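Local coordinates for SRPBCC family protein (PDB 3F08) that is of unknown function but, as a helix-grip relative of polyketide cyclases and lipid-transport proteins, may bind a hydrophobic small molecule, at residues Asn25-Pro28 against Asp29-Pro32; Leu39-Gly42 against Gly43-His47; Val62-Lys66 against Glu67-Thr71; Phe107-Ala111 against Val112-Glu116; Ile124-Asp127 against Gly128-Leu132. The protein carries 5 engineered substitutions. All blocks are in the same frame, centred on the assembly; numbering follows the deposited sequence.

Contact 1 of 5, residues Asn25-Pro28 against Asp29-Pro32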
loop_
_atom_site.group_PDB
_atom_site.type_symbol
_atom_site.label_atom_id
_atom_site.label_comp_id
_atom_site.label_asym_id
_atom_site.label_seq_id
_atom_site.Cartn_x
_atom_site.Cartn_y
_atom_site.Cartn_z
ATOM N N ASN B 25 3.340 6.442 -4.972
ATOM C CA ASN B 25 4.035 6.855 -6.192
ATOM C C ASN B 25 3.818 8.332 -6.509
ATOM O O ASN B 25 4.181 8.799 -7.588
ATOM C CB ASN B 25 3.557 6.036 -7.395
ATOM C CG ASN B 25 4.537 6.091 -8.554
ATOM O OD1 ASN B 25 4.179 6.443 -9.683
ATOM N ND2 ASN B 25 5.783 5.744 -8.277
ATOM N N SER B 26 3.259 9.076 -5.564
ATOM C CA SER B 26 2.959 10.482 -5.813
ATOM C C SER B 26 3.961 11.557 -5.389
ATOM O O SER B 26 3.658 12.741 -5.485
ATOM C CB SER B 26 1.586 10.809 -5.220
ATOM O OG SER B 26 0.604 9.959 -5.789
ATOM N N LEU B 27 5.149 11.168 -4.944
ATOM C CA LEU B 27 6.131 12.167 -4.525
ATOM C C LEU B 27 6.369 13.294 -5.531
ATOM O O LEU B 27 6.574 14.443 -5.140
ATOM C CB LEU B 27 7.469 11.504 -4.181
ATOM C CG LEU B 27 7.482 10.644 -2.909
ATOM C CD1 LEU B 27 8.881 10.103 -2.675
ATOM C CD2 LEU B 27 7.019 11.471 -1.704
ATOM N N PRO B 28 6.370 12.984 -6.838
ATOM C CA PRO B 28 6.600 14.095 -7.770
ATOM C C PRO B 28 5.458 15.101 -7.842
ATOM O O PRO B 28 5.616 16.182 -8.418
ATOM C CB PRO B 28 6.888 13.396 -9.110
ATOM C CG PRO B 28 6.345 12.021 -8.944
ATOM C CD PRO B 28 6.577 11.684 -7.497
ATOM N N ASP B 29 4.317 14.762 -7.247
ATOM C CA ASP B 29 3.189 15.685 -7.235
ATOM C C ASP B 29 3.398 16.770 -6.177
ATOM O O ASP B 29 2.644 17.739 -6.129
ATOM C CB ASP B 29 1.870 14.965 -6.939
ATOM C CG ASP B 29 1.408 14.090 -8.081
ATOM O OD1 ASP B 29 1.812 14.353 -9.230
ATOM O OD2 ASP B 29 0.622 13.150 -7.829
ATOM N N TRP B 30 4.395 16.609 -5.312
ATOM C CA TRP B 30 4.638 17.624 -4.292
ATOM C C TRP B 30 6.099 17.861 -3.938
ATOM O O TRP B 30 6.410 18.763 -3.164
ATOM C CB TRP B 30 3.835 17.321 -3.016
ATOM C CG TRP B 30 4.046 15.961 -2.407
ATOM C CD1 TRP B 30 3.556 14.773 -2.856
ATOM C CD2 TRP B 30 4.746 15.671 -1.190
ATOM N NE1 TRP B 30 3.897 13.761 -1.993
ATOM C CE2 TRP B 30 4.629 14.288 -0.960
ATOM C CE3 TRP B 30 5.461 16.454 -0.267
ATOM C CZ2 TRP B 30 5.198 13.661 0.158
ATOM C CZ3 TRP B 30 6.026 15.834 0.844
ATOM C CH2 TRP B 30 5.890 14.448 1.046
ATOM N N LEU B 31 6.991 17.062 -4.514
ATOM C CA LEU B 31 8.431 17.195 -4.288
ATOM C C LEU B 31 9.077 17.551 -5.629
ATOM O O LEU B 31 9.233 16.697 -6.501
ATOM C CB LEU B 31 9.005 15.873 -3.772
ATOM C CG LEU B 31 9.563 15.777 -2.350
ATOM C CD1 LEU B 31 8.621 16.436 -1.375
ATOM C CD2 LEU B 31 9.775 14.313 -1.984
ATOM N N PRO B 32 9.458 18.822 -5.810
ATOM C CA PRO B 32 10.086 19.308 -7.047
ATOM C C PRO B 32 11.394 18.623 -7.454
ATOM O O PRO B 32 11.673 18.477 -8.642
ATOM C CB PRO B 32 10.284 20.800 -6.767
ATOM C CG PRO B 32 9.123 21.124 -5.857
ATOM C CD PRO B 32 9.163 19.943 -4.902
HETATM O O HOH W 1 0.842 9.881 -8.895
HETATM O O HOH W 2 8.071 17.039 -9.312
HETATM O O HOH W 3 3.646 15.948 -11.219
#
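Asp29 N, Trp30 N and Leu31 N turn back on the carbonyls of Ser26 and Leu27, coiling the chain into overlapping turns. Asp29 N donates to Ser26 O at 2.8 Å. Leu27 O is gripped twice: Trp30 N reaches it from well above the carbonyl plane at 3.1 Å, while Leu31 N arrives nearly along the C=O axis at 2.7 Å. The indole of Trp30 folds back over these turns because its CG stands between the backbone N and the carbonyl carbon (chi1 55°). Its CD1 comes within 3.3 Å of Ser26 O, and Leu27 O lies over one ring face. At the six-membered end, Leu27 CD2 crosses to CZ2 of Trp30 at 3.4 Å, and the same methyl touches Leu31 CD2 at 4.0 Å. On the polar side, one water donates to Asp29 OD1 at 3.1 Å and weakly to Pro28 O; another joins Ser26 OG at 3.1 Å and gives a weak bond to Asp29 OD2. Trp30 also packs on Leu20 and Ile21 of helix 14-21 and on Leu132 of the C-terminal helix, placing the turns in the link from helix 14-21 to strand 36-40 of a Bet v 1-like helix-grip fold.

Contact 2 of 5, residues Leu39-Gly42 against Gly43-His47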
loop_
_atom_site.group_PDB
_atom_site.type_symbol
_atom_site.label_atom_id
_atom_site.label_comp_id
_atom_site.label_asym_id
_atom_site.label_seq_id
_atom_site.Cartn_x
_atom_site.Cartn_y
_atom_site.Cartn_z
ATOM N N LEU B 39 6.308 2.590 -10.019
ATOM C CA LEU B 39 6.107 1.506 -9.065
ATOM C C LEU B 39 6.407 0.131 -9.657
ATOM O O LEU B 39 6.156 -0.110 -10.840
ATOM C CB LEU B 39 4.657 1.506 -8.560
ATOM C CG LEU B 39 4.093 2.731 -7.831
ATOM C CD1 LEU B 39 2.585 2.585 -7.730
ATOM C CD2 LEU B 39 4.711 2.873 -6.445
ATOM N N THR B 40 6.953 -0.763 -8.832
ATOM C CA THR B 40 7.220 -2.131 -9.259
ATOM C C THR B 40 6.648 -3.048 -8.187
ATOM O O THR B 40 6.090 -2.573 -7.195
ATOM C CB THR B 40 8.734 -2.429 -9.446
ATOM O OG1 THR B 40 9.441 -2.168 -8.232
ATOM C CG2 THR B 40 9.302 -1.575 -10.561
ATOM N N GLU B 41 6.762 -4.356 -8.395
ATOM C CA GLU B 41 6.233 -5.317 -7.436
ATOM C C GLU B 41 4.754 -5.078 -7.093
ATOM O O GLU B 41 4.352 -5.102 -5.924
ATOM C CB GLU B 41 7.097 -5.308 -6.169
ATOM C CG GLU B 41 8.458 -5.961 -6.392
ATOM C CD GLU B 41 9.184 -6.291 -5.105
ATOM O OE1 GLU B 41 8.537 -6.773 -4.150
ATOM O OE2 GLU B 41 10.410 -6.087 -5.056
ATOM N N GLY B 42 3.953 -4.845 -8.130
ATOM C CA GLY B 42 2.532 -4.622 -7.944
ATOM C C GLY B 42 2.165 -3.342 -7.209
ATOM O O GLY B 42 1.001 -3.151 -6.850
ATOM N N GLY B 43 3.144 -2.467 -6.990
ATOM C CA GLY B 43 2.885 -1.216 -6.296
ATOM C C GLY B 43 3.535 -1.108 -4.926
ATOM O O GLY B 43 3.354 -0.105 -4.224
ATOM N N ARG B 44 4.300 -2.131 -4.547
ATOM C CA ARG B 44 4.979 -2.169 -3.249
ATOM C C ARG B 44 6.350 -1.495 -3.223
ATOM O O ARG B 44 6.896 -1.229 -2.154
ATOM C CB ARG B 44 5.148 -3.622 -2.791
ATOM C CG ARG B 44 3.878 -4.299 -2.321
ATOM C CD ARG B 44 4.112 -5.790 -2.103
ATOM N NE ARG B 44 4.207 -6.501 -3.376
ATOM C CZ ARG B 44 4.381 -7.814 -3.499
ATOM N NH1 ARG B 44 4.494 -8.580 -2.424
ATOM N NH2 ARG B 44 4.416 -8.365 -4.701
ATOM N N VAL B 45 6.913 -1.231 -4.394
ATOM C CA VAL B 45 8.229 -0.621 -4.461
ATOM C C VAL B 45 8.198 0.591 -5.381
ATOM O O VAL B 45 7.603 0.544 -6.463
ATOM C CB VAL B 45 9.270 -1.658 -4.976
ATOM C CG1 VAL B 45 10.630 -1.006 -5.162
ATOM C CG2 VAL B 45 9.381 -2.817 -3.981
ATOM N N ARG B 46 8.808 1.686 -4.943
ATOM C CA ARG B 46 8.835 2.878 -5.770
ATOM C C ARG B 46 10.259 3.230 -6.160
ATOM O O ARG B 46 11.184 3.154 -5.348
ATOM C CB ARG B 46 8.156 4.069 -5.063
ATOM C CG ARG B 46 8.842 4.582 -3.809
ATOM C CD ARG B 46 7.995 5.671 -3.156
ATOM N NE ARG B 46 8.587 6.179 -1.916
ATOM C CZ ARG B 46 7.964 6.994 -1.069
ATOM N NH1 ARG B 46 6.723 7.401 -1.323
ATOM N NH2 ARG B 46 8.576 7.402 0.038
ATOM N N HIS B 47 10.427 3.584 -7.429
ATOM C CA HIS B 47 11.722 3.968 -7.965
ATOM C C HIS B 47 11.675 5.465 -8.163
ATOM O O HIS B 47 10.943 5.965 -9.016
ATOM C CB HIS B 47 11.985 3.276 -9.306
ATOM C CG HIS B 47 12.267 1.812 -9.181
ATOM N ND1 HIS B 47 11.338 0.911 -8.703
ATOM C CD2 HIS B 47 13.381 1.093 -9.455
ATOM C CE1 HIS B 47 11.868 -0.299 -8.688
ATOM N NE2 HIS B 47 13.107 -0.216 -9.139
#
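The Arg44 guanidinium has Glu41 OE1 above the centre of one face and Glu41 O at its edge, in plane. Only the edge partner is bonded: Arg44 NE gives an almost straight bond (168°) to Glu41 O at 2.9 Å, and Arg44 N reaches that oxygen from the opposite face of its carbonyl plane. Glu41 OE1 instead pairs with Arg59, while in the second subunit Trp18 makes a cation-pi contact with Arg44, and Trp18 O and Gln19 O take its NH1 and NH2. The His47 imidazole meets Thr40 OG1 at its edge, in plane, with His47 CE1 3.1 Å from that oxygen. Strands 36-40 and 45-49 form a beta hairpin with a classic beta bulge in which Arg44 and Val45 face Thr40. Thr40 N donates to Val45 O at 2.8 Å. Thr40 O accepts Gly43 N at 3.0 Å and Val45 N at 3.2 Å from opposite faces of its plane; Glu41 and Gly42, both with positive phi, form the corners of the turn that Gly43 N closes. Val45 CG2 lies 3.6 Å from Glu41 OE2. On the sheet face bearing Leu39, Leu39 CD2 touches Arg46 CB at 3.9 Å; the Arg46 guanidinium salt-bridges Glu58.

Contact 3 of 5, residues Val62-Lys66 against Glu67-Thr71. Engineered in segment 62-66: Asp65 (natural residue Glu).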
loop_
_atom_site.group_PDB
_atom_site.type_symbol
_atom_site.label_atom_id
_atom_site.label_comp_id
_atom_site.label_asym_id
_atom_site.label_seq_id
_atom_site.Cartn_x
_atom_site.Cartn_y
_atom_site.Cartn_z
ATOM N N VAL B 62 4.018 -0.285 5.455
ATOM C CA VAL B 62 2.682 -0.194 6.018
ATOM C C VAL B 62 1.923 0.927 5.331
ATOM O O VAL B 62 2.503 1.939 4.930
ATOM C CB VAL B 62 2.705 0.130 7.544
ATOM C CG1 VAL B 62 1.307 -0.019 8.121
ATOM C CG2 VAL B 62 3.678 -0.796 8.288
ATOM N N PHE B 63 0.621 0.740 5.195
ATOM C CA PHE B 63 -0.236 1.747 4.605
ATOM C C PHE B 63 -1.588 1.662 5.292
ATOM O O PHE B 63 -2.112 0.569 5.512
ATOM C CB PHE B 63 -0.397 1.519 3.098
ATOM C CG PHE B 63 -1.379 2.451 2.444
ATOM C CD1 PHE B 63 -2.746 2.166 2.445
ATOM C CD2 PHE B 63 -0.941 3.633 1.847
ATOM C CE1 PHE B 63 -3.671 3.052 1.853
ATOM C CE2 PHE B 63 -1.848 4.523 1.255
ATOM C CZ PHE B 63 -3.215 4.232 1.258
ATOM N N ASN B 64 -2.141 2.816 5.649
ATOM C CA ASN B 64 -3.444 2.862 6.295
ATOM C C ASN B 64 -4.125 4.120 5.796
ATOM O O ASN B 64 -3.758 5.229 6.189
ATOM C CB ASN B 64 -3.299 2.892 7.819
ATOM C CG ASN B 64 -4.603 2.572 8.527
ATOM O OD1 ASN B 64 -4.635 1.768 9.460
ATOM N ND2 ASN B 64 -5.685 3.197 8.087
ATOM N N ASP B 65 -5.109 3.942 4.916
ATOM C CA ASP B 65 -5.819 5.073 4.321
ATOM C C ASP B 65 -6.575 5.951 5.314
ATOM O O ASP B 65 -6.448 7.174 5.290
ATOM C CB ASP B 65 -6.790 4.586 3.234
ATOM C CG ASP B 65 -7.315 5.723 2.365
ATOM O OD1 ASP B 65 -6.498 6.392 1.692
ATOM O OD2 ASP B 65 -8.544 5.948 2.352
ATOM N N LYS B 66 -7.359 5.335 6.190
ATOM C CA LYS B 66 -8.136 6.111 7.146
ATOM C C LYS B 66 -7.317 6.753 8.264
ATOM O O LYS B 66 -7.717 7.781 8.798
ATOM C CB LYS B 66 -9.264 5.250 7.719
ATOM C CG LYS B 66 -10.229 4.752 6.642
ATOM C CD LYS B 66 -10.841 5.912 5.856
ATOM C CE LYS B 66 -11.700 5.434 4.677
ATOM N NZ LYS B 66 -10.900 4.909 3.518
ATOM N N GLU B 67 -6.181 6.161 8.623
ATOM C CA GLU B 67 -5.340 6.751 9.657
ATOM C C GLU B 67 -4.312 7.666 8.987
ATOM O O GLU B 67 -3.442 8.242 9.631
ATOM C CB GLU B 67 -4.661 5.663 10.489
ATOM C CG GLU B 67 -5.637 4.929 11.407
ATOM C CD GLU B 67 -5.002 3.773 12.166
ATOM O OE1 GLU B 67 -4.025 4.008 12.910
ATOM O OE2 GLU B 67 -5.486 2.627 12.020
ATOM N N ARG B 68 -4.444 7.782 7.671
ATOM C CA ARG B 68 -3.608 8.634 6.834
ATOM C C ARG B 68 -2.093 8.597 7.042
ATOM O O ARG B 68 -1.471 9.615 7.357
ATOM C CB ARG B 68 -4.105 10.082 6.933
ATOM C CG ARG B 68 -5.608 10.241 6.649
ATOM C CD ARG B 68 -6.041 11.703 6.713
ATOM N NE ARG B 68 -5.769 12.272 8.027
ATOM C CZ ARG B 68 -6.642 12.309 9.030
ATOM N NH1 ARG B 68 -7.865 11.819 8.878
ATOM N NH2 ARG B 68 -6.282 12.828 10.195
ATOM N N TYR B 69 -1.492 7.432 6.858
ATOM C CA TYR B 69 -0.047 7.338 6.976
ATOM C C TYR B 69 0.466 6.132 6.205
ATOM O O TYR B 69 -0.297 5.212 5.894
ATOM C CB TYR B 69 0.369 7.230 8.452
ATOM C CG TYR B 69 0.181 5.861 9.075
ATOM C CD1 TYR B 69 1.164 4.882 8.958
ATOM C CD2 TYR B 69 -0.966 5.556 9.803
ATOM C CE1 TYR B 69 1.015 3.631 9.556
ATOM C CE2 TYR B 69 -1.130 4.309 10.409
ATOM C CZ TYR B 69 -0.135 3.351 10.283
ATOM O OH TYR B 69 -0.278 2.126 10.894
ATOM N N TYR B 70 1.745 6.173 5.847
ATOM C CA TYR B 70 2.387 5.043 5.204
ATOM C C TYR B 70 3.808 5.014 5.724
ATOM O O TYR B 70 4.362 6.045 6.112
ATOM C CB TYR B 70 2.313 5.087 3.660
ATOM C CG TYR B 70 3.090 6.149 2.914
ATOM C CD1 TYR B 70 4.481 6.094 2.800
ATOM C CD2 TYR B 70 2.415 7.156 2.233
ATOM C CE1 TYR B 70 5.179 7.028 2.009
ATOM C CE2 TYR B 70 3.088 8.080 1.452
ATOM C CZ TYR B 70 4.464 8.016 1.339
ATOM O OH TYR B 70 5.102 8.938 0.545
ATOM N N THR B 71 4.365 3.812 5.788
ATOM C CA THR B 71 5.702 3.606 6.302
ATOM C C THR B 71 6.507 2.920 5.224
ATOM O O THR B 71 6.024 1.994 4.576
ATOM C CB THR B 71 5.659 2.709 7.559
ATOM O OG1 THR B 71 4.828 3.329 8.550
ATOM C CG2 THR B 71 7.067 2.481 8.126
#
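Tyr69 leans its ring obliquely against Asn64 and Val62 at the closed end of a beta hairpin, where antiparallel strands 55-64 and 69-74 (173° between their short segments) are joined by a turn with a G1 beta bulge. From CB, with CG between the backbone N and the carbonyl carbon (chi1 78°), the ring is carried toward the neighbouring strand. One side of it passes along Asn64, whose CB is 3.7 Å from CE2 of Tyr69. The other side reaches Val62, CE1 of Tyr69 lying 3.9 Å from Val62 CG1, and at the tip Tyr69 OH sits 3.8 Å from the same methyl. The backbones of Asn64 and Tyr69 are bonded both ways: Asn64 N donates to Tyr69 O at 3.0 Å and Tyr69 N to Asn64 O at 3.2 Å. The bulge places both Arg68 and Tyr69 opposite Asn64, and Arg68 has the positive phi (46°) of its first position. Further along, Val62 and Thr71 lie side by side, their CB atoms 3.9 Å apart, and their backbones are joined by a second pair of hydrogen bonds. On the face bearing Phe63 and Tyr70, Phe63 CD2 rests on Tyr70 CB at 4.0 Å. Arg68 has its salt bridge with Glu92, beyond the hairpin. Strand 55-64 also pairs antiparallel with a strand of the second subunit, so the sheet runs on across the interface. At the turn, Lys66 NZ bridges to Glu61 of that subunit and donates to OD2 of the engineered Asp65 at 2.8 Å, using the anti lone pair of the carboxylate.

Contact 4 of 5, residues Phe107-Ala111 against Val112-Glu116. Engineered in segment 107-111: Ala111 (natural residue Glu).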
loop_
_atom_site.group_PDB
_atom_site.type_symbol
_atom_site.label_atom_id
_atom_site.label_comp_id
_atom_site.label_asym_id
_atom_site.label_seq_id
_atom_site.Cartn_x
_atom_site.Cartn_y
_atom_site.Cartn_z
ATOM N N PHE B 107 16.659 4.704 12.369
ATOM C CA PHE B 107 17.734 4.174 11.549
ATOM C C PHE B 107 19.011 4.011 12.367
ATOM O O PHE B 107 19.105 4.489 13.498
ATOM C CB PHE B 107 18.003 5.151 10.410
ATOM C CG PHE B 107 18.005 6.588 10.859
ATOM C CD1 PHE B 107 16.817 7.320 10.906
ATOM C CD2 PHE B 107 19.179 7.187 11.310
ATOM C CE1 PHE B 107 16.793 8.624 11.411
ATOM C CE2 PHE B 107 19.171 8.489 11.817
ATOM C CZ PHE B 107 17.976 9.211 11.868
ATOM N N THR B 108 19.993 3.341 11.776
ATOM C CA THR B 108 21.276 3.139 12.428
ATOM C C THR B 108 22.299 3.858 11.569
ATOM O O THR B 108 22.387 3.618 10.365
ATOM C CB THR B 108 21.669 1.647 12.504
ATOM O OG1 THR B 108 20.608 0.887 13.095
ATOM C CG2 THR B 108 22.920 1.479 13.358
ATOM N N PRO B 109 23.068 4.777 12.167
ATOM C CA PRO B 109 24.076 5.503 11.392
ATOM C C PRO B 109 25.212 4.577 10.954
ATOM O O PRO B 109 25.587 3.660 11.679
ATOM C CB PRO B 109 24.561 6.571 12.370
ATOM C CG PRO B 109 23.380 6.780 13.264
ATOM C CD PRO B 109 22.908 5.373 13.502
ATOM N N VAL B 110 25.749 4.817 9.765
ATOM C CA VAL B 110 26.847 4.007 9.253
ATOM C C VAL B 110 27.939 4.914 8.701
ATOM O O VAL B 110 27.715 5.630 7.729
ATOM C CB VAL B 110 26.383 3.062 8.113
ATOM C CG1 VAL B 110 27.580 2.306 7.545
ATOM C CG2 VAL B 110 25.343 2.087 8.634
ATOM N N ALA B 111 29.110 4.887 9.333
ATOM C CA ALA B 111 30.252 5.692 8.898
ATOM C C ALA B 111 30.156 7.185 9.233
ATOM O O ALA B 111 30.999 7.965 8.804
ATOM C CB ALA B 111 30.480 5.506 7.399
ATOM N N VAL B 112 29.123 7.577 9.976
ATOM C CA VAL B 112 28.941 8.967 10.397
ATOM C C VAL B 112 28.400 8.930 11.821
ATOM O O VAL B 112 27.944 7.888 12.281
ATOM C CB VAL B 112 27.926 9.733 9.501
ATOM C CG1 VAL B 112 28.444 9.814 8.078
ATOM C CG2 VAL B 112 26.557 9.055 9.542
ATOM N N SER B 113 28.455 10.058 12.525
ATOM C CA SER B 113 27.954 10.115 13.898
ATOM C C SER B 113 26.425 10.072 13.911
ATOM O O SER B 113 25.787 10.345 12.897
ATOM C CB SER B 113 28.421 11.405 14.578
ATOM O OG SER B 113 27.874 12.544 13.930
ATOM N N ASP B 114 25.831 9.728 15.050
ATOM C CA ASP B 114 24.381 9.698 15.124
ATOM C C ASP B 114 23.869 11.086 14.778
ATOM O O ASP B 114 22.863 11.232 14.081
ATOM C CB ASP B 114 23.892 9.339 16.529
ATOM C CG ASP B 114 24.225 7.923 16.922
ATOM O OD1 ASP B 114 25.225 7.728 17.641
ATOM O OD2 ASP B 114 23.494 7.005 16.501
ATOM N N GLU B 115 24.577 12.100 15.270
ATOM C CA GLU B 115 24.203 13.493 15.048
ATOM C C GLU B 115 24.176 13.902 13.576
ATOM O O GLU B 115 23.326 14.684 13.162
ATOM C CB GLU B 115 25.149 14.429 15.817
ATOM C CG GLU B 115 25.135 14.283 17.349
ATOM C CD GLU B 115 25.775 12.987 17.849
ATOM O OE1 GLU B 115 26.563 12.375 17.105
ATOM O OE2 GLU B 115 25.502 12.589 18.999
ATOM N N GLU B 116 25.103 13.382 12.782
ATOM C CA GLU B 116 25.135 13.734 11.367
ATOM C C GLU B 116 24.029 13.017 10.586
ATOM O O GLU B 116 23.450 13.583 9.659
ATOM C CB GLU B 116 26.497 13.397 10.760
ATOM C CG GLU B 116 26.767 14.117 9.454
ATOM C CD GLU B 116 28.159 13.855 8.917
ATOM O OE1 GLU B 116 29.127 13.925 9.712
ATOM O OE2 GLU B 116 28.283 13.590 7.697
#
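Val112 and Asp114 close on Pro109 at the connection from strand 99-109 into the long C-terminal helix 114-137 of the helix-grip fold, whose first turn is N-capped by a serine. No hydrogen bond links the two sides of this reversal; the proline ring is what the incoming chain packs against, and Ala117 of the helix packs on Pro109 and Phe107. The engineered Ala111, with a positive phi of 75°, lies where the chain reverses just ahead of Val112. The carbonyl of Val112 comes first to the ring, Val112 O lying 3.6 Å from Pro109 CB, and Val112 CG2 makes a looser touch with the same carbon at 4.3 Å. Pro80, in a neighbouring loop, also packs on the Val112 side chain. Ser113 passes next, its O 4.0 Å from Pro109 CB, while its side chain turns away to serve the helix. Asp114 begins that helix. With its CG beside the backbone N (chi1 -67°), its carboxylate leans back across Pro109, so that Asp114 OD2 stands 3.2 Å from the ring CG and 3.5 Å from the ring CD. Asp114, Glu115 and Glu116 put three acidic groups at the N-terminal end, where the helix dipole would probably stabilise negative charge. Glu116 N completes the cap, donating to Ser113 OG at 3.1 Å with an N-H...O angle of 145°.

Contact 5 of 5, residues Ile124-Asp127 against Gly128-Leu132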
loop_
_atom_site.group_PDB
_atom_site.type_symbol
_atom_site.label_atom_id
_atom_site.label_comp_id
_atom_site.label_asym_id
_atom_site.label_seq_id
_atom_site.Cartn_x
_atom_site.Cartn_y
_atom_site.Cartn_z
ATOM N N ILE B 124 16.094 16.282 5.291
ATOM C CA ILE B 124 15.305 15.756 4.194
ATOM C C ILE B 124 13.813 15.929 4.481
ATOM O O ILE B 124 13.050 16.379 3.620
ATOM C CB ILE B 124 15.620 14.270 3.965
ATOM C CG1 ILE B 124 17.075 14.123 3.521
ATOM C CG2 ILE B 124 14.677 13.683 2.898
ATOM C CD1 ILE B 124 17.515 12.675 3.333
ATOM N N TYR B 125 13.398 15.584 5.695
ATOM C CA TYR B 125 11.995 15.717 6.068
ATOM C C TYR B 125 11.557 17.178 6.066
ATOM O O TYR B 125 10.479 17.510 5.576
ATOM C CB TYR B 125 11.750 15.141 7.464
ATOM C CG TYR B 125 12.051 13.672 7.612
ATOM C CD1 TYR B 125 12.237 12.849 6.499
ATOM C CD2 TYR B 125 12.103 13.088 8.879
ATOM C CE1 TYR B 125 12.468 11.470 6.647
ATOM C CE2 TYR B 125 12.328 11.731 9.039
ATOM C CZ TYR B 125 12.510 10.921 7.926
ATOM O OH TYR B 125 12.717 9.567 8.106
ATOM N N SER B 126 12.401 18.046 6.620
ATOM C CA SER B 126 12.106 19.467 6.693
ATOM C C SER B 126 11.995 20.131 5.321
ATOM O O SER B 126 11.178 21.029 5.125
ATOM C CB SER B 126 13.167 20.177 7.527
ATOM O OG SER B 126 12.987 21.578 7.446
ATOM N N ASP B 127 12.821 19.701 4.373
ATOM C CA ASP B 127 12.763 20.264 3.025
ATOM C C ASP B 127 11.485 19.812 2.343
ATOM O O ASP B 127 10.839 20.586 1.636
ATOM C CB ASP B 127 13.953 19.803 2.181
ATOM C CG ASP B 127 15.221 20.557 2.502
ATOM O OD1 ASP B 127 15.125 21.655 3.094
ATOM O OD2 ASP B 127 16.310 20.057 2.142
ATOM N N GLY B 128 11.133 18.547 2.556
ATOM C CA GLY B 128 9.928 17.998 1.961
ATOM C C GLY B 128 8.660 18.668 2.455
ATOM O O GLY B 128 7.754 18.934 1.673
ATOM N N LEU B 129 8.587 18.945 3.752
ATOM C CA LEU B 129 7.408 19.586 4.315
ATOM C C LEU B 129 7.301 21.038 3.870
ATOM O O LEU B 129 6.204 21.565 3.732
ATOM C CB LEU B 129 7.422 19.492 5.842
ATOM C CG LEU B 129 7.331 18.068 6.405
ATOM C CD1 LEU B 129 7.200 18.133 7.915
ATOM C CD2 LEU B 129 6.126 17.339 5.802
ATOM N N LYS B 130 8.437 21.693 3.656
ATOM C CA LYS B 130 8.404 23.071 3.179
ATOM C C LYS B 130 7.891 23.027 1.742
ATOM O O LYS B 130 7.145 23.908 1.309
ATOM C CB LYS B 130 9.800 23.700 3.224
ATOM C CG LYS B 130 10.288 24.020 4.635
ATOM C CD LYS B 130 11.680 24.641 4.622
ATOM C CE LYS B 130 12.173 24.951 6.036
ATOM N NZ LYS B 130 13.595 25.402 6.031
ATOM N N ALA B 131 8.285 21.983 1.016
ATOM C CA ALA B 131 7.858 21.804 -0.365
ATOM C C ALA B 131 6.357 21.528 -0.373
ATOM O O ALA B 131 5.637 22.009 -1.244
ATOM C CB ALA B 131 8.621 20.644 -1.013
ATOM N N LEU B 132 5.884 20.767 0.609
ATOM C CA LEU B 132 4.458 20.468 0.700
ATOM C C LEU B 132 3.668 21.753 0.982
ATOM O O LEU B 132 2.575 21.954 0.451
ATOM C CB LEU B 132 4.205 19.444 1.821
ATOM C CG LEU B 132 2.748 19.045 2.094
ATOM C CD1 LEU B 132 2.130 18.463 0.831
ATOM C CD2 LEU B 132 2.685 18.035 3.242
#
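Gly128 N, Leu129 N, Lys130 N and Ala131 N each donate to the carbonyl four residues back, so the helix runs through this stretch unbroken. Ile124 O receives Gly128 N at 3.1 Å. Tyr125 O, Ser126 O and Asp127 O are satisfied in the same way by Leu129 N, Lys130 N and Ala131 N, at 3.0 to 3.2 Å. The series continues with Leu132 N on Gly128 O at 2.8 Å. Side chains then lie over the acceptors. Lys130 runs out extended beyond CG, passing Ser126 O with its CG at 3.2 Å. Further out, Lys130 CE comes 3.7 Å from Ser126 OG, which stands anti to its own backbone N (chi1 172°). The charges of Asp127 and Lys130 lie on the same outer flank without their charged atoms meeting, so any attraction is probably modest. On another flank Leu129 CG covers Tyr125 O at 3.3 Å. The hydroxyl of Tyr125 is satisfied away from the helix, hydrogen-bonded to both Tyr84 OH and Ser86 OG of strand 81-92, and its ring stacks on Trp103. This inward flank is gripped by the sheet: Tyr125 and Leu129 pack on Thr6 of strand 3-10, Leu129 also on Val101 and Trp103 of strand 99-109, while Leu132 reaches Ile10 and crosses to Val17, Leu20 and Ile21 of helix 14-21.

How the contacts relate
Contact 1 is the hub. Its Trp30 and Leu31 pack on contact 5, with Trp30 CZ3 3.6 Å from Gly128 O, and the two centres lie about 11 Å apart. Towards the sheet, Leu27 CD1 touches Arg46 CZ of contact 2 at 3.6 Å, and Leu27 CD2 lies 3.9 Å from Tyr70 OH of contact 3. Contacts 2 and 3 are hairpins of the same sheet, joined by Arg46 NH1 and Tyr70 OH at 2.9 Å, a probable hydrogen bond; both, like contact 1, meet the second subunit. Contact 4 begins the helix that contact 5 continues, their centres about 21 Å apart. In relatives of this fold, ligands bind between sheet and long helix.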